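Local structure of sensor protein (Vibrio cholerae O1 biovar El Tor, 3MXQ) at residues A[33-38]-A[138-143]; A[91-96]-A[121-126]. The protein probably acts as a sensor histidine kinase that autophosphorylates a histidine from ATP, this piece of it being the PAS-fold sensor domain. One frame throughout, in Å; residues are numbered along the deposited sequence.

Contact 1: A[33-38]-A[138-143]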
loop_
_atom_site.group_PDB
_atom_site.type_symbol
_atom_site.label_atom_id
_atom_site.label_comp_id
_atom_site.label_asym_id
_atom_site.label_seq_id
_atom_site.Cartn_x
_atom_site.Cartn_y
_atom_site.Cartn_z
ATOM N N PHE A 33 6.546 -6.777 5.352
ATOM C CA PHE A 33 7.811 -7.478 5.226
ATOM C C PHE A 33 8.855 -6.752 6.026
ATOM O O PHE A 33 8.682 -5.593 6.343
ATOM C CB PHE A 33 8.253 -7.552 3.764
ATOM C CG PHE A 33 8.478 -6.208 3.110
ATOM C CD1 PHE A 33 7.404 -5.394 2.758
ATOM C CD2 PHE A 33 9.763 -5.779 2.811
ATOM C CE1 PHE A 33 7.609 -4.154 2.135
ATOM C CE2 PHE A 33 9.979 -4.546 2.186
ATOM C CZ PHE A 33 8.895 -3.729 1.850
ATOM N N ALA A 34 9.942 -7.430 6.347
ATOM C CA ALA A 34 11.040 -6.812 7.058
ATOM C C ALA A 34 11.957 -6.157 6.045
ATOM O O ALA A 34 12.157 -6.676 4.947
ATOM C CB ALA A 34 11.780 -7.841 7.848
ATOM N N LEU A 35 12.502 -5.005 6.416
ATOM C CA LEU A 35 13.352 -4.232 5.521
ATOM C C LEU A 35 14.511 -3.633 6.272
ATOM O O LEU A 35 14.331 -3.043 7.338
ATOM C CB LEU A 35 12.567 -3.121 4.828
ATOM C CG LEU A 35 13.466 -2.248 3.944
ATOM C CD1 LEU A 35 12.896 -2.058 2.529
ATOM C CD2 LEU A 35 13.790 -0.911 4.614
ATOM N N CYS A 36 15.695 -3.753 5.685
ATOM C CA CYS A 36 16.924 -3.317 6.317
ATOM C C CYS A 36 17.905 -2.789 5.276
ATOM O O CYS A 36 18.139 -3.448 4.274
ATOM C CB CYS A 36 17.533 -4.516 7.016
ATOM S SG CYS A 36 19.039 -4.121 7.838
ATOM N N ILE A 37 18.473 -1.609 5.489
ATOM C CA ILE A 37 19.520 -1.143 4.580
ATOM C C ILE A 37 20.860 -1.273 5.285
ATOM O O ILE A 37 21.008 -0.854 6.441
ATOM C CB ILE A 37 19.376 0.358 4.132
ATOM C CG1 ILE A 37 17.931 0.761 3.821
ATOM C CG2 ILE A 37 20.301 0.670 2.940
ATOM C CD1 ILE A 37 17.335 0.116 2.595
ATOM N N VAL A 38 21.844 -1.816 4.585
ATOM C CA VAL A 38 23.173 -1.906 5.157
ATOM C C VAL A 38 24.222 -1.248 4.293
ATOM O O VAL A 38 24.146 -1.273 3.071
ATOM C CB VAL A 38 23.559 -3.359 5.468
ATOM C CG1 VAL A 38 22.429 -4.011 6.216
ATOM C CG2 VAL A 38 23.855 -4.139 4.203
ATOM N N CYS A 138 20.004 -3.081 0.113
ATOM C CA CYS A 138 18.710 -3.248 0.720
ATOM C C CYS A 138 18.392 -4.727 0.949
ATOM O O CYS A 138 18.664 -5.566 0.096
ATOM C CB CYS A 138 17.689 -2.651 -0.225
ATOM S SG CYS A 138 16.021 -2.604 0.404
ATOM N N LEU A 139 17.820 -5.048 2.104
ATOM C CA LEU A 139 17.422 -6.426 2.429
ATOM C C LEU A 139 15.960 -6.452 2.828
ATOM O O LEU A 139 15.506 -5.637 3.640
ATOM C CB LEU A 139 18.239 -7.007 3.582
ATOM C CG LEU A 139 19.761 -6.890 3.565
ATOM C CD1 LEU A 139 20.344 -7.536 4.798
ATOM C CD2 LEU A 139 20.282 -7.572 2.355
ATOM N N CYS A 140 15.227 -7.392 2.257
ATOM C CA CYS A 140 13.823 -7.508 2.532
ATOM C C CYS A 140 13.559 -8.961 2.796
ATOM O O CYS A 140 13.975 -9.823 2.015
ATOM C CB CYS A 140 13.023 -7.043 1.323
ATOM S SG CYS A 140 13.443 -5.357 0.750
ATOM N N VAL A 141 12.890 -9.253 3.902
ATOM C CA VAL A 141 12.566 -10.642 4.219
ATOM C C VAL A 141 11.062 -10.825 4.185
ATOM O O VAL A 141 10.339 -10.142 4.899
ATOM C CB VAL A 141 13.190 -11.098 5.564
ATOM C CG1 VAL A 141 12.759 -12.524 5.905
ATOM C CG2 VAL A 141 14.711 -10.999 5.495
ATOM N N TYR A 142 10.612 -11.739 3.326
ATOM C CA TYR A 142 9.196 -11.989 3.094
ATOM C C TYR A 142 8.786 -13.305 3.681
ATOM O O TYR A 142 9.530 -14.259 3.613
ATOM C CB TYR A 142 8.890 -12.043 1.604
ATOM C CG TYR A 142 9.258 -10.799 0.852
ATOM C CD1 TYR A 142 8.361 -9.739 0.736
ATOM C CD2 TYR A 142 10.501 -10.694 0.226
ATOM C CE1 TYR A 142 8.694 -8.610 0.046
ATOM C CE2 TYR A 142 10.848 -9.554 -0.474
ATOM C CZ TYR A 142 9.934 -8.517 -0.559
ATOM O OH TYR A 142 10.287 -7.388 -1.261
ATOM N N ASP A 143 7.567 -13.353 4.204
ATOM C CA ASP A 143 7.006 -14.562 4.790
ATOM C C ASP A 143 5.944 -15.176 3.902
ATOM O O ASP A 143 4.996 -14.501 3.517
ATOM C CB ASP A 143 6.418 -14.241 6.154
ATOM C CG ASP A 143 7.454 -14.305 7.246
ATOM O OD1 ASP A 143 7.587 -15.380 7.873
ATOM O OD2 ASP A 143 8.172 -13.313 7.464
#
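Ala34 and Val141 face each other as a hydrogen-bonded antiparallel pair and Cys36 and Leu139 as the next, a worked example of how two strands far apart in sequence are joined by paired backbone bonds. Ala34 N donates a hydrogen bond to Val141 O at 3.1 Å, and Val141 N donates one back to Ala34 O; Cys36 N meets Leu139 O at 2.8 Å, and Leu139 N answers to Cys36 O. CA-H...O contacts fill the steps between, as where Cys140 CA approaches Ala34 O.

The apolar contacts divide between the two faces. On the face of Leu35, Ile37, Cys138 and Cys140, Leu35 CD1 touches both sulfurs, Cys138 SG and Cys140 SG, each at 3.8 Å. Ile37 CD1 also touches Cys138 SG, at 3.7 Å. The opposite face carries Ala34, Cys36, Leu139 and Val141. Ala34 CB and Val141 CB are 4.2 Å apart there, and Phe51 of helix 49-53 packs on Ala34 and Cys36.

Aromatic contacts close the Phe33 end. A chi1 of 61° sets Phe33 CG between the backbone N and the carbonyl carbon, which brings the ring alongside Tyr142, pointing the same way. The ring planes are 19° apart but slid, with centroids 5.3 Å apart, so overlap is slight; Phe33 CE2 also meets Cys140 SG at 3.8 Å. Tyr142 OH is hydrogen-bonded to Glu123 and to Arg21 of the second subunit.

Such pairing of the first and last strands at the centre of an antiparallel sheet is characteristic of the PAS fold.

Contact 2: A[91-96]-A[121-126]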
loop_
_atom_site.group_PDB
_atom_site.type_symbol
_atom_site.label_atom_id
_atom_site.label_comp_id
_atom_site.label_asym_id
_atom_site.label_seq_id
_atom_site.Cartn_x
_atom_site.Cartn_y
_atom_site.Cartn_z
ATOM N N SER A 91 20.596 -7.586 -8.136
ATOM C CA SER A 91 19.689 -8.020 -7.093
ATOM C C SER A 91 19.524 -9.518 -7.190
ATOM O O SER A 91 19.826 -10.114 -8.219
ATOM C CB SER A 91 18.334 -7.309 -7.200
ATOM O OG SER A 91 17.527 -7.832 -8.243
ATOM N N SER A 92 19.057 -10.119 -6.104
ATOM C CA SER A 92 18.794 -11.549 -6.062
ATOM C C SER A 92 17.534 -11.798 -5.247
ATOM O O SER A 92 17.196 -11.020 -4.359
ATOM C CB SER A 92 19.975 -12.292 -5.440
ATOM O OG SER A 92 19.920 -12.207 -4.024
ATOM N N PHE A 93 16.841 -12.880 -5.566
ATOM C CA PHE A 93 15.646 -13.274 -4.846
ATOM C C PHE A 93 15.613 -14.788 -4.711
ATOM O O PHE A 93 15.700 -15.504 -5.702
ATOM C CB PHE A 93 14.391 -12.777 -5.565
ATOM C CG PHE A 93 13.112 -13.067 -4.825
ATOM C CD1 PHE A 93 12.598 -12.156 -3.913
ATOM C CD2 PHE A 93 12.414 -14.250 -5.046
ATOM C CE1 PHE A 93 11.407 -12.426 -3.226
ATOM C CE2 PHE A 93 11.223 -14.525 -4.353
ATOM C CZ PHE A 93 10.725 -13.612 -3.449
ATOM N N SER A 94 15.490 -15.266 -3.478
ATOM C CA SER A 94 15.414 -16.693 -3.215
ATOM C C SER A 94 14.795 -16.933 -1.851
ATOM O O SER A 94 14.736 -16.024 -1.022
ATOM C CB SER A 94 16.811 -17.307 -3.238
ATOM O OG SER A 94 17.610 -16.750 -2.205
ATOM N N SER A 95 14.342 -18.159 -1.617
ATOM C CA SER A 95 13.876 -18.539 -0.302
ATOM C C SER A 95 15.074 -18.548 0.626
ATOM O O SER A 95 16.211 -18.624 0.167
ATOM C CB SER A 95 13.190 -19.903 -0.335
ATOM O OG SER A 95 13.978 -20.867 -1.003
ATOM N N TRP A 96 14.826 -18.427 1.925
ATOM C CA TRP A 96 15.901 -18.478 2.896
ATOM C C TRP A 96 16.331 -19.927 3.045
ATOM O O TRP A 96 15.578 -20.748 3.559
ATOM C CB TRP A 96 15.452 -17.894 4.228
ATOM C CG TRP A 96 16.573 -17.715 5.186
ATOM C CD1 TRP A 96 17.227 -18.693 5.866
ATOM C CD2 TRP A 96 17.172 -16.483 5.578
ATOM N NE1 TRP A 96 18.203 -18.152 6.650
ATOM C CE2 TRP A 96 18.193 -16.793 6.496
ATOM C CE3 TRP A 96 16.946 -15.144 5.245
ATOM C CZ2 TRP A 96 18.991 -15.815 7.091
ATOM C CZ3 TRP A 96 17.742 -14.170 5.835
ATOM C CH2 TRP A 96 18.754 -14.513 6.747
ATOM N N ASN A 121 11.241 -15.844 2.251
ATOM C CA ASN A 121 12.002 -15.435 1.083
ATOM C C ASN A 121 12.883 -14.236 1.421
ATOM O O ASN A 121 12.547 -13.424 2.296
ATOM C CB ASN A 121 11.073 -15.095 -0.082
ATOM C CG ASN A 121 10.530 -16.323 -0.784
ATOM O OD1 ASN A 121 11.234 -17.309 -0.974
ATOM N ND2 ASN A 121 9.274 -16.255 -1.207
ATOM N N LEU A 122 14.014 -14.148 0.723
ATOM C CA LEU A 122 14.999 -13.089 0.926
ATOM C C LEU A 122 15.337 -12.412 -0.385
ATOM O O LEU A 122 15.607 -13.076 -1.396
ATOM C CB LEU A 122 16.273 -13.656 1.553
ATOM C CG LEU A 122 17.499 -12.750 1.579
ATOM C CD1 LEU A 122 17.309 -11.584 2.498
ATOM C CD2 LEU A 122 18.698 -13.550 2.026
ATOM N N GLU A 123 15.332 -11.086 -0.353
ATOM C CA GLU A 123 15.655 -10.270 -1.520
ATOM C C GLU A 123 16.788 -9.342 -1.142
ATOM O O GLU A 123 16.707 -8.627 -0.155
ATOM C CB GLU A 123 14.428 -9.476 -1.974
ATOM C CG GLU A 123 14.603 -8.765 -3.299
ATOM C CD GLU A 123 13.267 -8.419 -4.011
ATOM O OE1 GLU A 123 13.160 -8.759 -5.234
ATOM O OE2 GLU A 123 12.349 -7.813 -3.371
ATOM N N VAL A 124 17.865 -9.397 -1.912
ATOM C CA VAL A 124 19.004 -8.498 -1.740
ATOM C C VAL A 124 19.112 -7.567 -2.951
ATOM O O VAL A 124 19.225 -8.029 -4.090
ATOM C CB VAL A 124 20.308 -9.293 -1.563
ATOM C CG1 VAL A 124 21.451 -8.355 -1.248
ATOM C CG2 VAL A 124 20.156 -10.307 -0.432
ATOM N N ILE A 125 19.064 -6.267 -2.705
ATOM C CA ILE A 125 19.128 -5.285 -3.786
ATOM C C ILE A 125 20.263 -4.294 -3.544
ATOM O O ILE A 125 20.255 -3.569 -2.533
ATOM C CB ILE A 125 17.838 -4.458 -3.890
ATOM C CG1 ILE A 125 16.611 -5.350 -4.137
ATOM C CG2 ILE A 125 17.986 -3.405 -4.965
ATOM C CD1 ILE A 125 15.295 -4.769 -3.601
ATOM N N PRO A 126 21.228 -4.231 -4.482
ATOM C CA PRO A 126 22.334 -3.285 -4.384
ATOM C C PRO A 126 21.846 -1.865 -4.608
ATOM O O PRO A 126 20.837 -1.686 -5.274
ATOM C CB PRO A 126 23.262 -3.709 -5.519
ATOM C CG PRO A 126 22.415 -4.460 -6.469
ATOM C CD PRO A 126 21.278 -5.031 -5.720
HETATM O O HOH W 1 14.909 -9.965 -7.885
#
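The edge of the PAS-fold sheet, as counted within this chain, is formed where the short strand 92-95 pairs antiparallel with strand 118-128. Ser92 with Val124 and Ser94 with Leu122 are its hydrogen-bonded pairs. Ser92 N donates to Val124 O at 2.9 Å and Val124 N to Ser92 O; Ser94 N binds Leu122 O, while Leu122 N reaches Ser94 O at 2.7 Å.

Between these pairs, Phe93 lies across Glu123 on one face. Its CG stands anti to the backbone N (chi1 -176°), which carries the ring over strand 118-128. There CD1 comes 3.7 Å from Glu123 OE1, the ring and carboxylate planes 67° apart, and Glu123 CG lies at the ring edge, in plane. The far end of the ring, CZ, touches Asn121 CB at 3.7 Å, and the Asn121 amide is turned 50° from it. The carboxylate has a stronger partner elsewhere: Glu123 OE2 forms a salt bridge with Arg21 of the second subunit, which would tend to stabilise its negative charge. A water links Glu123 OE1 and Ser91 OG by two weak bonds.

The other face is apolar at one end, where Trp96 CZ3 and Leu122 CD2 meet at 4.0 Å. The indole also stacks on His101 and meets Tyr77, and Lys81 of helix 75-88 bonds to Ser94 OG and packs on Leu122.

One face thus turns to helix 75-88 and the other to residues of two neighbouring subunits, an arrangement typical of a PAS-domain sheet, whose helices cover one side while the other often serves for association.

How the contacts relate
Contacts 1 and 2 are successive steps across one antiparallel sheet, in which strands 134-145 and 118-128 are neighbours, and they lie about 9 Å apart, centre to centre. The seam between them is bridged by probable backbone hydrogen bonds, from Asn121 N to Tyr142 O and from Cys138 N to Ile125 O, both 2.7 Å long. Val141 CG1 also packs against the backbone oxygen Asn121 O at 3.7 Å. Along the chain, contact 2 falls wholly within the interval that contact 1 spans. Arg21 of the second subunit reaches both contacts, so they share an interface.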